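Local coordinates for protein glycoside hydrolase family 31 (Kribbella flavida DSM 17836, PDB 5X3I) that hydrolyses the alpha-1,3-glucosidic linkages of a cyclic tetrasaccharide made from starch, yielding isomaltose inside the cell, at residues Leu180-Asp194 / Gly218-Ala232. The protein carries 1 engineered substitution. Residues are numbered along the deposited sequence; the frame is centred on the assembly and turned at random.
Sequences LQDGDRLVGFGERYD and GRTYLPMPFAHVVGA
Arg-192 and Thr-220 meet past the corner at Phe-189, away from the antiparallel pairing of 185-188 with 226-230, a worked example of one arginine bracing a corner of its own chain while packing against another. From CB the arginine first leads away from 218-232, then bends at CG (chi2 -67°), which swings the guanidinium back. NE and NH2 grip Phe-189 O side-on, at 2.8 and 3.0 Å, the oxygen lying in the guanidinium plane. That oxygen also accepts from Met-224 N across the contact, above its carbonyl plane. CZ lies under Thr-220 CG2 at 3.8 Å, the methyl centred over one face; NH2 touches Pro-223 CB and hydrogen-bonds to Asp-204 O, and NH1 donates to a water that binds Gly-218 O weakly.

The threonine hydroxyl donates to Glu-191 O and accepts from Leu-222 N in an ST turn. Next to the corner, Ala-227 CB lies over one Phe-189 ring face, a CH-pi contact 3.7 Å from the centroid. Tyr-221 borders the probable active site, its OH hydrogen-bonded to the backbone N of Asp-536, the inferred proton donor.

In the galactose mutarotase-like domain, strand 185-188 edges a mixed sheet, strand 237-241 flanks 223-230, and helix 541-556 of the TIM-barrel domain packs against Val-187, Glu-191 and Tyr-193.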
loop_
_atom_site.group_PDB
_atom_site.type_symbol
_atom_site.label_atom_id
_atom_site.label_comp_id
_atom_site.label_asym_id
_atom_site.label_seq_id
_atom_site.Cartn_x
_atom_site.Cartn_y
_atom_site.Cartn_z
ATOM N N LEU A 180 9.349 23.267 -14.820
ATOM C CA LEU A 180 7.917 23.186 -15.069
ATOM C C LEU A 180 7.443 24.417 -15.826
ATOM O O LEU A 180 8.045 25.486 -15.727
ATOM C CB LEU A 180 7.140 23.064 -13.761
ATOM C CG LEU A 180 7.560 21.949 -12.806
ATOM C CD1 LEU A 180 6.645 21.904 -11.600
ATOM C CD2 LEU A 180 7.591 20.616 -13.526
ATOM N N GLN A 181 6.364 24.265 -16.583
ATOM C CA GLN A 181 5.783 25.396 -17.285
ATOM C C GLN A 181 4.441 25.729 -16.659
ATOM O O GLN A 181 3.984 25.030 -15.753
ATOM C CB GLN A 181 5.620 25.077 -18.771
ATOM C CG GLN A 181 6.929 24.762 -19.479
ATOM C CD GLN A 181 6.735 24.191 -20.871
ATOM O OE1 GLN A 181 5.842 23.378 -21.108
ATOM N NE2 GLN A 181 7.583 24.613 -21.803
ATOM N N ASP A 182 3.798 26.781 -17.149
ATOM C CA ASP A 182 2.515 27.192 -16.600
ATOM C C ASP A 182 1.439 26.216 -17.032
ATOM O O ASP A 182 1.430 25.756 -18.168
ATOM C CB ASP A 182 2.159 28.610 -17.041
ATOM C CG ASP A 182 3.084 29.652 -16.449
ATOM O OD1 ASP A 182 2.801 30.128 -15.332
ATOM O OD2 ASP A 182 4.095 29.994 -17.097
ATOM N N GLY A 183 0.539 25.889 -16.115
ATOM C CA GLY A 183 -0.520 24.945 -16.416
ATOM C C GLY A 183 -0.084 23.497 -16.311
ATOM O O GLY A 183 -0.894 22.586 -16.476
ATOM N N ASP A 184 1.197 23.278 -16.037
ATOM C CA ASP A 184 1.700 21.926 -15.840
ATOM C C ASP A 184 1.145 21.341 -14.553
ATOM O O ASP A 184 1.115 22.005 -13.523
ATOM C CB ASP A 184 3.227 21.903 -15.812
ATOM C CG ASP A 184 3.833 21.578 -17.160
ATOM O OD1 ASP A 184 3.083 21.173 -18.067
ATOM O OD2 ASP A 184 5.064 21.702 -17.312
ATOM N N ARG A 185 0.689 20.098 -14.632
ATOM C CA ARG A 185 0.236 19.354 -13.461
ATOM C C ARG A 185 1.193 18.204 -13.185
ATOM O O ARG A 185 1.841 17.705 -14.096
ATOM C CB ARG A 185 -1.178 18.813 -13.667
ATOM C CG ARG A 185 -2.286 19.698 -13.145
ATOM C CD ARG A 185 -2.585 20.859 -14.068
ATOM N NE ARG A 185 -3.672 21.668 -13.530
ATOM C CZ ARG A 185 -4.188 22.728 -14.137
ATOM N NH1 ARG A 185 -3.721 23.111 -15.318
ATOM N NH2 ARG A 185 -5.173 23.406 -13.564
ATOM N N LEU A 186 1.294 17.803 -11.925
ATOM C CA LEU A 186 2.113 16.663 -11.556
ATOM C C LEU A 186 1.222 15.528 -11.043
ATOM O O LEU A 186 0.640 15.633 -9.970
ATOM C CB LEU A 186 3.140 17.059 -10.501
ATOM C CG LEU A 186 3.956 18.320 -10.815
ATOM C CD1 LEU A 186 4.770 18.742 -9.600
ATOM C CD2 LEU A 186 4.853 18.096 -12.011
ATOM N N VAL A 187 1.126 14.448 -11.814
ATOM C CA VAL A 187 0.204 13.345 -11.492
ATOM C C VAL A 187 0.951 12.021 -11.507
ATOM O O VAL A 187 1.610 11.689 -12.482
ATOM C CB VAL A 187 -0.985 13.300 -12.471
ATOM C CG1 VAL A 187 -1.891 12.071 -12.187
ATOM C CG2 VAL A 187 -1.785 14.585 -12.377
ATOM N N GLY A 188 0.899 11.277 -10.410
ATOM C CA GLY A 188 1.864 10.203 -10.285
ATOM C C GLY A 188 2.219 9.828 -8.869
ATOM O O GLY A 188 1.418 9.904 -7.950
ATOM N N PHE A 189 3.460 9.376 -8.746
ATOM C CA PHE A 189 4.122 9.110 -7.479
ATOM C C PHE A 189 3.514 7.905 -6.792
ATOM O O PHE A 189 3.591 7.772 -5.583
ATOM C CB PHE A 189 4.045 10.335 -6.557
ATOM C CG PHE A 189 4.542 11.614 -7.189
ATOM C CD1 PHE A 189 5.891 11.898 -7.236
ATOM C CD2 PHE A 189 3.652 12.537 -7.715
ATOM C CE1 PHE A 189 6.352 13.080 -7.810
ATOM C CE2 PHE A 189 4.104 13.722 -8.288
ATOM C CZ PHE A 189 5.451 13.991 -8.336
ATOM N N GLY A 190 2.957 7.008 -7.595
ATOM C CA GLY A 190 2.301 5.828 -7.078
ATOM C C GLY A 190 0.885 6.150 -6.663
ATOM O O GLY A 190 0.203 6.951 -7.300
ATOM N N GLU A 191 0.448 5.506 -5.592
ATOM C CA GLU A 191 -0.899 5.662 -5.075
ATOM C C GLU A 191 -0.952 6.811 -4.060
ATOM O O GLU A 191 -0.307 6.748 -3.025
ATOM C CB GLU A 191 -1.358 4.347 -4.439
ATOM C CG GLU A 191 -2.745 4.353 -3.850
ATOM C CD GLU A 191 -3.069 3.038 -3.152
ATOM O OE1 GLU A 191 -2.161 2.465 -2.507
ATOM O OE2 GLU A 191 -4.222 2.582 -3.250
ATOM N N ARG A 192 -1.729 7.847 -4.364
ATOM C CA ARG A 192 -1.772 9.050 -3.535
ATOM C C ARG A 192 -3.187 9.360 -3.087
ATOM O O ARG A 192 -4.128 9.264 -3.869
ATOM C CB ARG A 192 -1.174 10.237 -4.293
ATOM C CG ARG A 192 0.285 10.053 -4.627
ATOM C CD ARG A 192 1.141 10.060 -3.367
ATOM N NE ARG A 192 2.445 9.457 -3.595
ATOM C CZ ARG A 192 3.456 9.497 -2.736
ATOM N NH1 ARG A 192 3.333 10.141 -1.583
ATOM N NH2 ARG A 192 4.591 8.888 -3.040
ATOM N N TYR A 193 -3.344 9.605 -1.792
ATOM C CA TYR A 193 -4.660 9.822 -1.229
ATOM C C TYR A 193 -5.130 11.271 -1.033
ATOM O O TYR A 193 -6.304 11.493 -0.757
ATOM C CB TYR A 193 -4.714 9.100 0.124
ATOM C CG TYR A 193 -4.410 7.606 0.073
ATOM C CD1 TYR A 193 -3.112 7.135 -0.120
ATOM C CD2 TYR A 193 -5.420 6.673 0.248
ATOM C CE1 TYR A 193 -2.840 5.778 -0.152
ATOM C CE2 TYR A 193 -5.158 5.325 0.213
ATOM C CZ TYR A 193 -3.875 4.878 0.014
ATOM O OH TYR A 193 -3.625 3.529 -0.016
ATOM N N ASP A 194 -4.222 12.245 -1.091
ATOM C CA ASP A 194 -4.622 13.643 -0.902
ATOM C C ASP A 194 -5.067 14.394 -2.156
ATOM O O ASP A 194 -6.048 15.121 -2.116
ATOM C CB ASP A 194 -3.519 14.440 -0.170
ATOM C CG ASP A 194 -2.160 14.299 -0.799
ATOM O OD1 ASP A 194 -2.048 13.665 -1.867
ATOM O OD2 ASP A 194 -1.195 14.841 -0.217
ATOM N N GLY A 218 -0.622 12.554 4.055
ATOM C CA GLY A 218 0.092 12.502 2.797
ATOM C C GLY A 218 1.058 11.330 2.682
ATOM O O GLY A 218 2.167 11.491 2.177
ATOM N N ARG A 219 0.660 10.154 3.160
ATOM C CA ARG A 219 1.545 8.995 3.060
ATOM C C ARG A 219 0.908 7.881 2.229
ATOM O O ARG A 219 -0.263 7.968 1.865
ATOM C CB ARG A 219 1.895 8.493 4.466
ATOM C CG ARG A 219 2.501 9.583 5.354
ATOM C CD ARG A 219 2.591 9.192 6.826
ATOM N NE ARG A 219 3.202 10.266 7.614
ATOM C CZ ARG A 219 3.219 10.317 8.942
ATOM N NH1 ARG A 219 2.658 9.354 9.659
ATOM N NH2 ARG A 219 3.800 11.339 9.554
ATOM N N THR A 220 1.663 6.821 1.953
ATOM C CA THR A 220 1.111 5.742 1.153
ATOM C C THR A 220 1.799 4.388 1.345
ATOM O O THR A 220 2.988 4.310 1.609
ATOM C CB THR A 220 1.148 6.126 -0.347
ATOM O OG1 THR A 220 0.583 5.080 -1.147
ATOM C CG2 THR A 220 2.579 6.398 -0.797
ATOM N N TYR A 221 1.029 3.324 1.146
ATOM C CA TYR A 221 1.563 1.972 1.086
ATOM C C TYR A 221 2.277 1.681 -0.237
ATOM O O TYR A 221 3.034 0.730 -0.343
ATOM C CB TYR A 221 0.453 0.927 1.222
ATOM C CG TYR A 221 -0.542 1.050 2.351
ATOM C CD1 TYR A 221 -0.343 0.383 3.540
ATOM C CD2 TYR A 221 -1.728 1.740 2.179
ATOM C CE1 TYR A 221 -1.271 0.429 4.540
ATOM C CE2 TYR A 221 -2.667 1.790 3.167
ATOM C CZ TYR A 221 -2.431 1.140 4.353
ATOM O OH TYR A 221 -3.357 1.188 5.355
ATOM N N LEU A 222 1.974 2.461 -1.260
ATOM C CA LEU A 222 2.392 2.108 -2.609
ATOM C C LEU A 222 2.927 3.324 -3.373
ATOM O O LEU A 222 2.290 3.796 -4.305
ATOM C CB LEU A 222 1.221 1.479 -3.374
ATOM C CG LEU A 222 1.530 0.371 -4.394
ATOM C CD1 LEU A 222 0.235 -0.256 -4.966
ATOM C CD2 LEU A 222 2.460 0.821 -5.514
ATOM N N PRO A 223 4.078 3.858 -2.944
ATOM C CA PRO A 223 4.701 4.979 -3.660
ATOM C C PRO A 223 5.462 4.527 -4.896
ATOM O O PRO A 223 5.895 3.384 -4.912
ATOM C CB PRO A 223 5.665 5.554 -2.626
ATOM C CG PRO A 223 6.117 4.364 -1.862
ATOM C CD PRO A 223 4.924 3.392 -1.830
ATOM N N MET A 224 5.632 5.402 -5.887
ATOM C CA MET A 224 6.641 5.208 -6.932
ATOM C C MET A 224 7.351 6.534 -7.278
ATOM O O MET A 224 6.707 7.562 -7.378
ATOM C CB MET A 224 6.028 4.646 -8.216
ATOM C CG MET A 224 5.134 3.432 -8.063
ATOM S SD MET A 224 4.580 2.870 -9.682
ATOM C CE MET A 224 3.423 1.583 -9.154
ATOM N N PRO A 225 8.666 6.493 -7.532
ATOM C CA PRO A 225 9.363 7.727 -7.923
ATOM C C PRO A 225 9.117 8.041 -9.392
ATOM O O PRO A 225 10.038 8.028 -10.193
ATOM C CB PRO A 225 10.826 7.395 -7.665
ATOM C CG PRO A 225 10.912 5.918 -7.863
ATOM C CD PRO A 225 9.592 5.358 -7.395
ATOM N N PHE A 226 7.862 8.257 -9.743
ATOM C CA PHE A 226 7.475 8.458 -11.132
ATOM C C PHE A 226 6.266 9.363 -11.172
ATOM O O PHE A 226 5.413 9.284 -10.305
ATOM C CB PHE A 226 7.168 7.121 -11.833
ATOM C CG PHE A 226 6.276 7.267 -13.049
ATOM C CD1 PHE A 226 6.823 7.477 -14.302
ATOM C CD2 PHE A 226 4.896 7.231 -12.927
ATOM C CE1 PHE A 226 6.013 7.627 -15.418
ATOM C CE2 PHE A 226 4.081 7.387 -14.045
ATOM C CZ PHE A 226 4.643 7.589 -15.286
ATOM N N ALA A 227 6.189 10.224 -12.177
ATOM C CA ALA A 227 5.014 11.071 -12.347
ATOM C C ALA A 227 4.865 11.584 -13.770
ATOM O O ALA A 227 5.838 11.680 -14.511
ATOM C CB ALA A 227 5.069 12.243 -11.394
ATOM N N HIS A 228 3.640 11.955 -14.117
ATOM C CA HIS A 228 3.366 12.654 -15.358
ATOM C C HIS A 228 3.603 14.145 -15.141
ATOM O O HIS A 228 3.223 14.690 -14.106
ATOM C CB HIS A 228 1.916 12.431 -15.816
ATOM C CG HIS A 228 1.609 11.026 -16.232
ATOM N ND1 HIS A 228 1.631 10.615 -17.546
ATOM C CD2 HIS A 228 1.263 9.938 -15.504
ATOM C CE1 HIS A 228 1.323 9.334 -17.611
ATOM N NE2 HIS A 228 1.094 8.899 -16.386
ATOM N N VAL A 229 4.223 14.807 -16.108
ATOM C CA VAL A 229 4.159 16.259 -16.145
ATOM C C VAL A 229 3.306 16.612 -17.350
ATOM O O VAL A 229 3.746 16.511 -18.493
ATOM C CB VAL A 229 5.550 16.907 -16.256
ATOM C CG1 VAL A 229 5.443 18.416 -16.068
ATOM C CG2 VAL A 229 6.500 16.302 -15.238
ATOM N N VAL A 230 2.092 17.059 -17.083
ATOM C CA VAL A 230 1.084 17.152 -18.126
ATOM C C VAL A 230 0.469 18.526 -18.094
ATOM O O VAL A 230 0.057 19.000 -17.041
ATOM C CB VAL A 230 -0.005 16.061 -17.959
ATOM C CG1 VAL A 230 -0.363 15.889 -16.498
ATOM C CG2 VAL A 230 -1.240 16.398 -18.767
ATOM N N GLY A 231 0.376 19.161 -19.256
ATOM C CA GLY A 231 0.146 20.592 -19.278
ATOM C C GLY A 231 -0.705 21.078 -20.423
ATOM O O GLY A 231 -1.019 20.332 -21.349
ATOM N N ALA A 232 -1.070 22.350 -20.343
ATOM C CA ALA A 232 -2.122 22.926 -21.168
ATOM C C ALA A 232 -1.868 22.848 -22.671
ATOM O O ALA A 232 -2.773 22.518 -23.433
ATOM C CB ALA A 232 -2.341 24.374 -20.765
HETATM O O HOH W 1 1.188 11.818 -0.519
HETATM O O HOH W 2 -1.047 10.063 -0.045
#